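Local coordinates for protein PKS (Streptomyces albus, PDB 4OQJ) that probably catalyses decarboxylative chain extension of a carrier-protein-bound polyketide through its ketosynthase domain, in oxazolomycin biosynthesis by an AT-less type I polyketide synthase, at residues P511-D523 with D532-E544. Numbering follows the deposited sequence.
Sequences PYRRALVATGVRD and DAGRVMTAGPADE
Pro541 lies over one face of the Tyr512 ring, its CD 3.8 Å from the ring centroid and displaced toward the CE2 rim, a CH-pi contact in which the two side chains cross at about a right angle. The Arg535 guanidinium opposes the Asp523 carboxylate end-on, Arg535 NH1 reaching Asp523 OD1 at 2.7 Å and NH2 reaching OD2, with the two planes only 21° apart. Arg535 NH2 also donates to Val517 O (2.9 Å), and a water bound at Arg535 NE closes the edge by donating to that carbonyl. Asp523 OD2 also accepts from Thr519 N, which comes from the anti side but well out of the carboxylate plane, tying the acid to the residues just before its helix; the arginine chain bends at chi3 (62°) to get there. In Arg514, chi1 (-176°) carries the chain out beside the carbonyl carbon, bringing Arg514 CD to 3.5 Å from Val536 CG1, and a bend at chi3 turns NE onto Thr538 OG1 at 2.8 Å, the hydroxyl oxygen lying in the guanidinium plane. These two residues form the non-hydrogen-bonded pair between Arg513-Ala539 and Ala515-Met537 (selenomethionine), antiparallel pairs each joined by two backbone hydrogen bonds. Strand 512-518 is the middle of a three-stranded antiparallel sheet, flanked by 465-471 and by the edge strand 536-539. Helix 474-490 packs beside Arg514 and Thr538, with Asp478 forming a salt bridge to Arg514, while helix 521-530, which links the paired strands, covers Leu516. On the other face, helix 660-673 packs against Ala515, Met537 and Ala539, an arrangement consistent with the linker domain that follows the ketosynthase in modular polyketide synthases.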
loop_
_atom_site.group_PDB
_atom_site.type_symbol
_atom_site.label_atom_id
_atom_site.label_comp_id
_atom_site.label_asym_id
_atom_site.label_seq_id
_atom_site.Cartn_x
_atom_site.Cartn_y
_atom_site.Cartn_z
ATOM N N PRO A 511 6.589 -24.476 24.531
ATOM C CA PRO A 511 6.442 -25.653 25.411
ATOM C C PRO A 511 7.656 -26.077 26.238
ATOM O O PRO A 511 7.474 -26.607 27.337
ATOM C CB PRO A 511 6.093 -26.783 24.427
ATOM C CG PRO A 511 5.640 -26.105 23.185
ATOM C CD PRO A 511 6.419 -24.838 23.112
ATOM N N TYR A 512 8.865 -25.925 25.709
ATOM C CA TYR A 512 10.062 -26.262 26.486
ATOM C C TYR A 512 10.477 -25.031 27.266
ATOM O O TYR A 512 10.834 -24.008 26.680
ATOM C CB TYR A 512 11.167 -26.771 25.563
ATOM C CG TYR A 512 10.733 -28.042 24.886
ATOM C CD1 TYR A 512 10.033 -28.006 23.685
ATOM C CD2 TYR A 512 10.965 -29.279 25.478
ATOM C CE1 TYR A 512 9.609 -29.163 23.079
ATOM C CE2 TYR A 512 10.545 -30.446 24.876
ATOM C CZ TYR A 512 9.864 -30.384 23.685
ATOM O OH TYR A 512 9.440 -31.536 23.077
ATOM N N ARG A 513 10.427 -25.135 28.587
ATOM C CA ARG A 513 10.526 -23.964 29.439
ATOM C C ARG A 513 11.656 -24.032 30.450
ATOM O O ARG A 513 12.090 -25.113 30.873
ATOM C CB ARG A 513 9.200 -23.756 30.172
ATOM C CG ARG A 513 8.028 -23.602 29.223
ATOM C CD ARG A 513 6.744 -23.222 29.946
ATOM N NE ARG A 513 5.630 -23.075 29.007
ATOM C CZ ARG A 513 4.372 -22.800 29.361
ATOM N NH1 ARG A 513 4.045 -22.653 30.635
ATOM N NH2 ARG A 513 3.438 -22.671 28.430
ATOM N N ARG A 514 12.115 -22.849 30.850
ATOM C CA ARG A 514 13.194 -22.730 31.822
ATOM C C ARG A 514 12.977 -21.487 32.641
ATOM O O ARG A 514 12.438 -20.497 32.143
ATOM C CB ARG A 514 14.554 -22.680 31.133
ATOM C CG ARG A 514 15.747 -22.650 32.096
ATOM C CD ARG A 514 17.008 -22.990 31.348
ATOM N NE ARG A 514 17.123 -24.429 31.135
ATOM C CZ ARG A 514 17.744 -24.998 30.104
ATOM N NH1 ARG A 514 18.304 -24.252 29.165
ATOM N NH2 ARG A 514 17.799 -26.327 30.011
ATOM N N ALA A 515 13.365 -21.536 33.908
ATOM C CA ALA A 515 13.229 -20.361 34.760
ATOM C C ALA A 515 14.271 -20.335 35.863
ATOM O O ALA A 515 14.809 -21.364 36.276
ATOM C CB ALA A 515 11.829 -20.288 35.358
ATOM N N LEU A 516 14.535 -19.129 36.337
ATOM C CA LEU A 516 15.595 -18.888 37.301
ATOM C C LEU A 516 15.238 -17.685 38.135
ATOM O O LEU A 516 14.878 -16.648 37.597
ATOM C CB LEU A 516 16.929 -18.645 36.594
ATOM C CG LEU A 516 18.034 -18.073 37.475
ATOM C CD1 LEU A 516 18.506 -19.148 38.420
ATOM C CD2 LEU A 516 19.176 -17.519 36.643
ATOM N N VAL A 517 15.353 -17.810 39.450
ATOM C CA VAL A 517 15.224 -16.656 40.326
ATOM C C VAL A 517 16.618 -16.057 40.521
ATOM O O VAL A 517 17.526 -16.740 40.983
ATOM C CB VAL A 517 14.627 -17.032 41.709
ATOM C CG1 VAL A 517 14.514 -15.802 42.591
ATOM C CG2 VAL A 517 13.270 -17.712 41.556
ATOM N N ALA A 518 16.781 -14.781 40.210
ATOM C CA ALA A 518 18.098 -14.170 40.270
ATOM C C ALA A 518 18.046 -12.892 41.069
ATOM O O ALA A 518 17.009 -12.237 41.152
ATOM C CB ALA A 518 18.624 -13.894 38.859
ATOM N N THR A 519 19.187 -12.543 41.651
ATOM C CA THR A 519 19.299 -11.365 42.493
ATOM C C THR A 519 19.878 -10.175 41.725
ATOM O O THR A 519 19.771 -9.029 42.161
ATOM C CB THR A 519 20.174 -11.686 43.697
ATOM O OG1 THR A 519 21.431 -12.184 43.225
ATOM C CG2 THR A 519 19.514 -12.759 44.538
ATOM N N GLY A 520 20.477 -10.445 40.572
ATOM C CA GLY A 520 20.970 -9.385 39.712
ATOM C C GLY A 520 21.469 -9.929 38.392
ATOM O O GLY A 520 21.444 -11.142 38.157
ATOM N N VAL A 521 21.953 -9.036 37.537
ATOM C CA VAL A 521 22.367 -9.420 36.192
ATOM C C VAL A 521 23.587 -10.354 36.200
ATOM O O VAL A 521 23.573 -11.410 35.541
ATOM C CB VAL A 521 22.644 -8.172 35.354
ATOM C CG1 VAL A 521 23.207 -8.535 33.973
ATOM C CG2 VAL A 521 21.366 -7.368 35.213
ATOM N N ARG A 522 24.630 -9.992 36.946
ATOM C CA ARG A 522 25.814 -10.841 37.021
ATOM C C ARG A 522 25.418 -12.235 37.516
ATOM O O ARG A 522 25.739 -13.248 36.886
ATOM C CB ARG A 522 26.876 -10.222 37.938
ATOM N N ASP A 523 24.691 -12.266 38.626
ATOM C CA ASP A 523 24.179 -13.510 39.204
ATOM C C ASP A 523 23.448 -14.364 38.173
ATOM O O ASP A 523 23.690 -15.570 38.046
ATOM C CB ASP A 523 23.232 -13.191 40.363
ATOM C CG ASP A 523 22.604 -14.437 40.964
ATOM O OD1 ASP A 523 23.360 -15.316 41.447
ATOM O OD2 ASP A 523 21.358 -14.544 40.938
ATOM N N ASP A 532 22.852 -25.345 36.508
ATOM C CA ASP A 532 22.793 -26.174 37.710
ATOM C C ASP A 532 21.372 -26.244 38.292
ATOM O O ASP A 532 20.831 -25.238 38.762
ATOM C CB ASP A 532 23.764 -25.622 38.747
ATOM C CG ASP A 532 23.616 -24.118 38.936
ATOM O OD1 ASP A 532 23.184 -23.437 37.963
ATOM O OD2 ASP A 532 23.925 -23.623 40.044
ATOM N N ALA A 533 20.789 -27.442 38.282
ATOM C CA ALA A 533 19.367 -27.623 38.588
ATOM C C ALA A 533 18.964 -27.076 39.956
ATOM O O ALA A 533 17.781 -26.877 40.226
ATOM C CB ALA A 533 19.002 -29.095 38.493
ATOM N N GLY A 534 19.943 -26.833 40.818
ATOM C CA GLY A 534 19.663 -26.279 42.127
ATOM C C GLY A 534 18.967 -24.937 42.038
ATOM O O GLY A 534 18.212 -24.569 42.937
ATOM N N ARG A 535 19.216 -24.213 40.946
ATOM C CA ARG A 535 18.681 -22.871 40.770
ATOM C C ARG A 535 17.893 -22.753 39.474
ATOM O O ARG A 535 16.861 -22.093 39.433
ATOM C CB ARG A 535 19.798 -21.830 40.752
ATOM C CG ARG A 535 20.618 -21.734 42.018
ATOM C CD ARG A 535 21.512 -20.520 41.929
ATOM N NE ARG A 535 20.705 -19.309 41.822
ATOM C CZ ARG A 535 21.200 -18.090 41.662
ATOM N NH1 ARG A 535 22.514 -17.905 41.567
ATOM N NH2 ARG A 535 20.375 -17.054 41.590
ATOM N N VAL A 536 18.412 -23.378 38.421
ATOM C CA VAL A 536 17.803 -23.316 37.099
ATOM C C VAL A 536 16.785 -24.447 36.954
ATOM O O VAL A 536 17.119 -25.626 37.056
ATOM C CB VAL A 536 18.871 -23.396 35.990
ATOM C CG1 VAL A 536 18.235 -23.586 34.609
ATOM C CG2 VAL A 536 19.722 -22.141 36.009
HETATM N N MSE A 537 15.537 -24.061 36.732
HETATM C CA MSE A 537 14.438 -24.998 36.615
HETATM C C MSE A 537 14.122 -25.191 35.153
HETATM O O MSE A 537 13.988 -24.217 34.417
HETATM C CB MSE A 537 13.206 -24.477 37.360
HETATM C CG MSE A 537 13.483 -24.128 38.833
HETATM SE SE MSE A 537 12.014 -23.183 39.717
HETATM C CE MSE A 537 12.486 -21.367 39.251
ATOM N N THR A 538 14.010 -26.444 34.733
ATOM C CA THR A 538 13.683 -26.763 33.344
ATOM C C THR A 538 12.594 -27.812 33.301
ATOM O O THR A 538 12.648 -28.793 34.038
ATOM C CB THR A 538 14.903 -27.306 32.576
ATOM O OG1 THR A 538 16.020 -26.424 32.742
ATOM C CG2 THR A 538 14.588 -27.456 31.105
ATOM N N ALA A 539 11.624 -27.626 32.420
ATOM C CA ALA A 539 10.558 -28.595 32.247
ATOM C C ALA A 539 9.968 -28.449 30.863
ATOM O O ALA A 539 10.131 -27.405 30.211
ATOM C CB ALA A 539 9.490 -28.409 33.316
ATOM N N GLY A 540 9.291 -29.496 30.410
ATOM C CA GLY A 540 8.705 -29.495 29.081
ATOM C C GLY A 540 7.323 -30.104 29.067
ATOM O O GLY A 540 6.773 -30.430 30.118
ATOM N N PRO A 541 6.759 -30.287 27.867
ATOM C CA PRO A 541 5.400 -30.817 27.706
ATOM C C PRO A 541 5.237 -32.236 28.256
ATOM O O PRO A 541 4.119 -32.679 28.526
ATOM C CB PRO A 541 5.198 -30.790 26.188
ATOM C CG PRO A 541 6.572 -30.863 25.623
ATOM C CD PRO A 541 7.430 -30.097 26.569
ATOM N N ALA A 542 6.350 -32.935 28.431
ATOM C CA ALA A 542 6.316 -34.304 28.925
ATOM C C ALA A 542 6.031 -34.339 30.423
ATOM O O ALA A 542 5.312 -35.217 30.912
ATOM C CB ALA A 542 7.632 -35.005 28.625
ATOM N N ASP A 543 6.611 -33.389 31.147
ATOM C CA ASP A 543 6.458 -33.333 32.595
ATOM C C ASP A 543 5.002 -33.108 32.973
ATOM O O ASP A 543 4.234 -32.519 32.213
ATOM C CB ASP A 543 7.346 -32.241 33.182
ATOM C CG ASP A 543 8.818 -32.486 32.902
ATOM O OD1 ASP A 543 9.422 -33.325 33.608
ATOM O OD2 ASP A 543 9.367 -31.854 31.971
ATOM N N GLU A 544 4.623 -33.604 34.145
ATOM C CA GLU A 544 3.226 -33.595 34.558
ATOM C C GLU A 544 2.810 -32.221 35.058
ATOM O O GLU A 544 3.593 -31.537 35.716
ATOM C CB GLU A 544 2.990 -34.647 35.648
ATOM C CG GLU A 544 1.524 -34.925 35.931
ATOM C CD GLU A 544 0.777 -35.396 34.696
ATOM O OE1 GLU A 544 0.082 -34.565 34.067
ATOM O OE2 GLU A 544 0.892 -36.592 34.352
HETATM O O HOH W 1 15.888 -20.218 40.856
HETATM O O HOH W 2 17.936 -19.292 42.382
#